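Local structure of pyoverdine biosynthesis protein PvcA (Pseudomonas aeruginosa, 3E59) at residues F62-P68 with K109-D115; I252-I256 with K265-M270. The protein converts the amino group of L-tyrosine into an isonitrile, taking the carbon from C2 of ribulose 5-phosphate, in the biosynthesis of paerucumarin. All coordinates share one frame; numbering follows the deposited sequence.

Contact 1: F62-P68 with K109-D115; sequences FVLPAFP and KITVCSD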
# COMPACT_ATOMS: atom_id res chain seq x y z
N PHE A 62 13.26 3.36 3.98
CA PHE A 62 12.19 2.98 3.07
C PHE A 62 10.97 3.87 3.32
O PHE A 62 10.62 4.15 4.46
CB PHE A 62 11.79 1.49 3.25
CG PHE A 62 12.92 0.52 3.01
CD1 PHE A 62 13.76 0.14 4.06
CD2 PHE A 62 13.16 0.00 1.74
CE1 PHE A 62 14.83 -0.75 3.85
CE2 PHE A 62 14.22 -0.87 1.52
CZ PHE A 62 15.06 -1.24 2.57
N VAL A 63 10.34 4.29 2.22
CA VAL A 63 9.07 5.00 2.25
C VAL A 63 8.01 4.10 1.63
O VAL A 63 8.24 3.53 0.56
CB VAL A 63 9.17 6.35 1.51
CG1 VAL A 63 7.80 6.86 1.07
CG2 VAL A 63 9.88 7.37 2.42
N LEU A 64 6.87 3.97 2.30
CA LEU A 64 5.77 3.13 1.84
C LEU A 64 4.41 3.83 1.93
O LEU A 64 3.84 3.93 3.03
CB LEU A 64 5.74 1.83 2.66
CG LEU A 64 4.58 0.84 2.42
CD1 LEU A 64 4.43 0.49 0.94
CD2 LEU A 64 4.73 -0.42 3.27
N PRO A 65 3.86 4.31 0.79
CA PRO A 65 2.50 4.83 0.81
C PRO A 65 1.51 3.67 0.88
O PRO A 65 1.44 2.84 -0.05
CB PRO A 65 2.39 5.56 -0.55
CG PRO A 65 3.78 5.65 -1.07
CD PRO A 65 4.46 4.44 -0.55
N ALA A 66 0.77 3.59 1.99
CA ALA A 66 -0.07 2.43 2.28
C ALA A 66 -0.90 2.65 3.56
O ALA A 66 -0.74 3.66 4.24
CB ALA A 66 0.79 1.18 2.45
N PHE A 67 -1.76 1.68 3.86
CA PHE A 67 -2.59 1.68 5.08
C PHE A 67 -3.44 2.96 5.22
O PHE A 67 -3.32 3.68 6.23
CB PHE A 67 -1.73 1.46 6.33
CG PHE A 67 -1.02 0.13 6.37
CD1 PHE A 67 0.32 0.01 5.92
CD2 PHE A 67 -1.64 -0.99 6.92
CE1 PHE A 67 0.99 -1.21 5.99
CE2 PHE A 67 -0.99 -2.22 6.98
CZ PHE A 67 0.34 -2.33 6.52
N PRO A 68 -4.29 3.25 4.22
CA PRO A 68 -5.12 4.46 4.28
C PRO A 68 -6.31 4.36 5.24
O PRO A 68 -6.54 5.25 6.04
CB PRO A 68 -5.61 4.62 2.83
CG PRO A 68 -5.66 3.25 2.29
CD PRO A 68 -4.50 2.50 2.97
N LYS A 109 14.76 1.26 8.28
CA LYS A 109 13.60 1.93 8.80
C LYS A 109 12.58 1.94 7.67
O LYS A 109 12.94 2.20 6.52
CB LYS A 109 14.02 3.35 9.17
CG LYS A 109 13.04 4.19 9.93
CD LYS A 109 13.62 5.59 10.09
CE LYS A 109 12.85 6.42 11.10
NZ LYS A 109 13.81 7.34 11.79
N ILE A 110 11.34 1.60 7.98
CA ILE A 110 10.25 1.77 7.00
C ILE A 110 9.25 2.77 7.56
O ILE A 110 8.67 2.57 8.64
CB ILE A 110 9.52 0.45 6.64
CG1 ILE A 110 10.49 -0.54 5.99
CG2 ILE A 110 8.31 0.72 5.68
CD1 ILE A 110 9.90 -1.97 5.80
N THR A 111 9.07 3.87 6.82
CA THR A 111 8.06 4.84 7.19
C THR A 111 6.81 4.58 6.36
O THR A 111 6.82 4.70 5.13
CB THR A 111 8.55 6.29 6.99
OG1 THR A 111 9.75 6.48 7.75
CG2 THR A 111 7.50 7.28 7.48
N VAL A 112 5.73 4.21 7.05
CA VAL A 112 4.43 4.05 6.42
C VAL A 112 3.86 5.44 6.19
O VAL A 112 3.58 6.17 7.14
CB VAL A 112 3.48 3.18 7.30
CG1 VAL A 112 2.04 3.26 6.78
CG2 VAL A 112 3.96 1.74 7.33
N CYS A 113 3.72 5.81 4.92
CA CYS A 113 3.22 7.13 4.56
C CYS A 113 1.75 7.01 4.17
O CYS A 113 1.39 6.93 3.00
CB CYS A 113 4.08 7.75 3.46
SG CYS A 113 5.82 8.05 3.99
N SER A 114 0.89 7.00 5.19
CA SER A 114 -0.52 6.78 4.98
C SER A 114 -1.10 7.77 3.98
O SER A 114 -0.89 8.98 4.09
CB SER A 114 -1.27 6.89 6.31
OG SER A 114 -2.67 6.86 6.06
N ASP A 115 -1.84 7.23 3.01
CA ASP A 115 -2.52 8.05 2.02
C ASP A 115 -4.02 8.19 2.31
O ASP A 115 -4.80 8.57 1.43
CB ASP A 115 -2.27 7.51 0.60
CG ASP A 115 -2.47 5.99 0.46
OD1 ASP A 115 -2.66 5.26 1.45
OD2 ASP A 115 -2.42 5.53 -0.70
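Phe62 opens the pairing with its N 2.8 Å from Lys109 O, while the edge of its ring, at CD1, lies 3.3 Å from the same oxygen and nearly in the ring plane. Its CB meets CG1 of Ile110 at 3.6 Å, and its own carbonyl takes the N-H of Thr111 almost straight (175° at the hydrogen). Val63 turns to the other face of the sheet; CG1, placed opposite the backbone N (chi1 159°), reaches Cys113 SG at 3.7 Å, and Leu244 of helix 219-247 covers both. Leu64 returns to the Phe62 face. Its N binds Thr111 O, and its O receives Cys113 N at 2.7 Å from well above the carbonyl plane. This alternation of partners, with axes 23° apart, marks neighbouring parallel strands, here 60-64 and 108-112, joined by a beta-alpha-beta crossover through helix 84-103. Farther along, the two chains still run together: Pro65 CA approaches Cys113 O at 3.2 Å and Ala66 O receives a similar C-H contact from Ser114 CA. The ring of Phe67 meets Val112 CG1 through CD1 at 3.8 Å, the two side chains crossing at about a right angle. Pro68 lies alongside Asp115, CB 3.3 Å from OD1.

Contact 2: I252-I256 with K265-M270; sequences IRLSI and KFGIHM. With PO4 (phosphate ion), chain E.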
# COMPACT_ATOMS: atom_id res chain seq x y z
N ILE A 252 14.43 4.50 -0.22
CA ILE A 252 14.00 3.46 -1.15
C ILE A 252 12.49 3.50 -1.15
O ILE A 252 11.85 3.45 -0.09
CB ILE A 252 14.52 2.04 -0.75
CG1 ILE A 252 16.02 2.05 -0.40
CG2 ILE A 252 14.18 1.00 -1.83
CD1 ILE A 252 16.92 2.71 -1.41
N ARG A 253 11.92 3.63 -2.34
CA ARG A 253 10.50 3.81 -2.51
C ARG A 253 9.75 2.46 -2.67
O ARG A 253 9.78 1.82 -3.74
CB ARG A 253 10.27 4.73 -3.72
CG ARG A 253 8.81 5.06 -4.05
CD ARG A 253 8.03 5.78 -2.91
NE ARG A 253 6.91 6.50 -3.51
CZ ARG A 253 5.80 5.91 -3.94
NH1 ARG A 253 5.65 4.60 -3.81
NH2 ARG A 253 4.85 6.63 -4.52
N LEU A 254 9.08 2.03 -1.60
CA LEU A 254 8.24 0.83 -1.66
C LEU A 254 6.84 1.20 -2.10
O LEU A 254 6.46 2.38 -2.10
CB LEU A 254 8.20 0.09 -0.34
CG LEU A 254 9.51 -0.35 0.33
CD1 LEU A 254 9.19 -0.87 1.71
CD2 LEU A 254 10.28 -1.41 -0.49
N SER A 255 6.06 0.19 -2.48
CA SER A 255 4.70 0.38 -2.99
C SER A 255 3.90 -0.87 -2.66
O SER A 255 4.47 -1.93 -2.41
CB SER A 255 4.74 0.60 -4.51
OG SER A 255 3.46 0.95 -5.02
N ILE A 256 2.58 -0.73 -2.64
CA ILE A 256 1.69 -1.89 -2.52
C ILE A 256 0.99 -2.22 -3.83
O ILE A 256 0.05 -3.03 -3.86
CB ILE A 256 0.68 -1.78 -1.30
CG1 ILE A 256 0.03 -0.40 -1.20
CG2 ILE A 256 1.40 -2.10 -0.02
CD1 ILE A 256 -1.05 -0.15 -2.22
N LYS A 265 9.90 2.99 -7.89
CA LYS A 265 8.96 2.33 -7.01
C LYS A 265 9.15 0.82 -7.07
O LYS A 265 9.36 0.24 -8.16
CB LYS A 265 7.52 2.72 -7.36
CG LYS A 265 7.26 4.23 -7.48
CD LYS A 265 5.82 4.44 -7.85
CE LYS A 265 5.57 5.76 -8.50
NZ LYS A 265 4.10 5.89 -8.76
N PHE A 266 9.09 0.19 -5.90
CA PHE A 266 9.29 -1.25 -5.77
C PHE A 266 8.10 -1.88 -5.04
O PHE A 266 7.92 -1.67 -3.84
CB PHE A 266 10.59 -1.52 -5.00
CG PHE A 266 10.92 -2.99 -4.86
CD1 PHE A 266 10.31 -3.78 -3.88
CD2 PHE A 266 11.87 -3.58 -5.70
CE1 PHE A 266 10.62 -5.12 -3.74
CE2 PHE A 266 12.19 -4.93 -5.57
CZ PHE A 266 11.56 -5.70 -4.59
N GLY A 267 7.29 -2.66 -5.76
CA GLY A 267 6.11 -3.30 -5.14
C GLY A 267 6.50 -4.45 -4.22
O GLY A 267 7.33 -5.29 -4.57
N ILE A 268 5.90 -4.49 -3.04
CA ILE A 268 6.29 -5.48 -2.03
C ILE A 268 5.06 -6.11 -1.35
O ILE A 268 4.07 -5.43 -1.05
CB ILE A 268 7.27 -4.86 -0.97
CG1 ILE A 268 7.88 -5.95 -0.07
CG2 ILE A 268 6.59 -3.76 -0.13
CD1 ILE A 268 9.21 -5.57 0.55
N HIS A 269 5.15 -7.43 -1.14
CA HIS A 269 4.12 -8.17 -0.43
C HIS A 269 4.38 -8.16 1.06
O HIS A 269 5.53 -8.02 1.50
CB HIS A 269 4.03 -9.61 -0.95
CG HIS A 269 3.28 -9.75 -2.24
ND1 HIS A 269 1.91 -9.62 -2.32
CD2 HIS A 269 3.69 -10.07 -3.48
CE1 HIS A 269 1.51 -9.82 -3.56
NE2 HIS A 269 2.58 -10.11 -4.29
N MET A 270 3.31 -8.26 1.83
CA MET A 270 3.38 -8.21 3.30
C MET A 270 2.76 -9.44 3.99
O MET A 270 2.92 -9.62 5.20
CB MET A 270 2.69 -6.94 3.81
CG MET A 270 3.32 -5.62 3.35
SD MET A 270 2.38 -4.23 3.96
CE MET A 270 0.80 -4.48 3.14
P PO4 E . 2.11 4.34 -5.81
O1 PO4 E . 1.81 3.50 -7.02
O2 PO4 E . 0.79 4.74 -5.17
O3 PO4 E . 2.98 3.51 -4.83
O4 PO4 E . 2.82 5.60 -6.21
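Arg253 and Lys265 run side by side in the same direction, their CG atoms 3.9 Å apart, and deliver their charged ends to one phosphate ion. The arginine chain bends at chi2 (60°), and the phosphate sits at the edge of its guanidinium, where NH1 donates to O3 almost straight (172°) and NH2 donates to O4 at 2.8 Å. NH1 also reaches the carbonyl O of Leu254, so the plane is fixed from two directions. Lys265 CG lies over one guanidinium face, offset toward the rim, and its extended chain carries NZ to within 2.9 Å of phosphate O4. Ser255 OG adds a bond of 2.6 Å to O3, and His257 ND1 and Gln259 NE2 also hydrogen-bond to the ion. The phosphate probably came from the crystallisation liquor, but the site is consistent with a pocket for an anion.

This polar side, where Arg253 and Lys265 are partly exposed although Ser255 is buried, contrasts with the apolar one. There Leu254 and Phe266 lie alongside each other, CD2 to CD1 4.1 Å, and CB of Leu254 meets CG2 of Ile268. Farther on, Met270 bends at chi3 (-63°), which sets CE 4.0 Å from Ile256 CG2. Between the two sides the parallel backbones are joined by Phe266 N to Arg253 O (2.8 Å), a weak, bent bond from Ser255 N to Phe266 O, and Ile268 N to Ser255 O. Strand 265-267 is an edge strand of the sheet; strand 60-64 flanks 252-255 across from it, helix 35-55 packs on Ile252 and Phe266, and helix 84-103 on Ile268 and Met270.

Both contacts belong to the same five-stranded parallel sheet, with centres about 9 Å apart. Strands 60-64 and 252-255 are neighbours, joined by probable hydrogen bonds from Val63 N to Ile252 O (2.9 Å) and from Leu254 N to Val63 O (2.8 Å). Both are largely buried, but contact 1 lies within the sheet, whereas contact 2 includes one of its two edge strands. Helix 84-103 covers hydrophobic side chains of each. Both pair backbones and pack apolar side chains, but contact 2 adds charged and hydroxyl groups around a phosphate. Pro65 of contact 1 packs against Arg253 beside that ion.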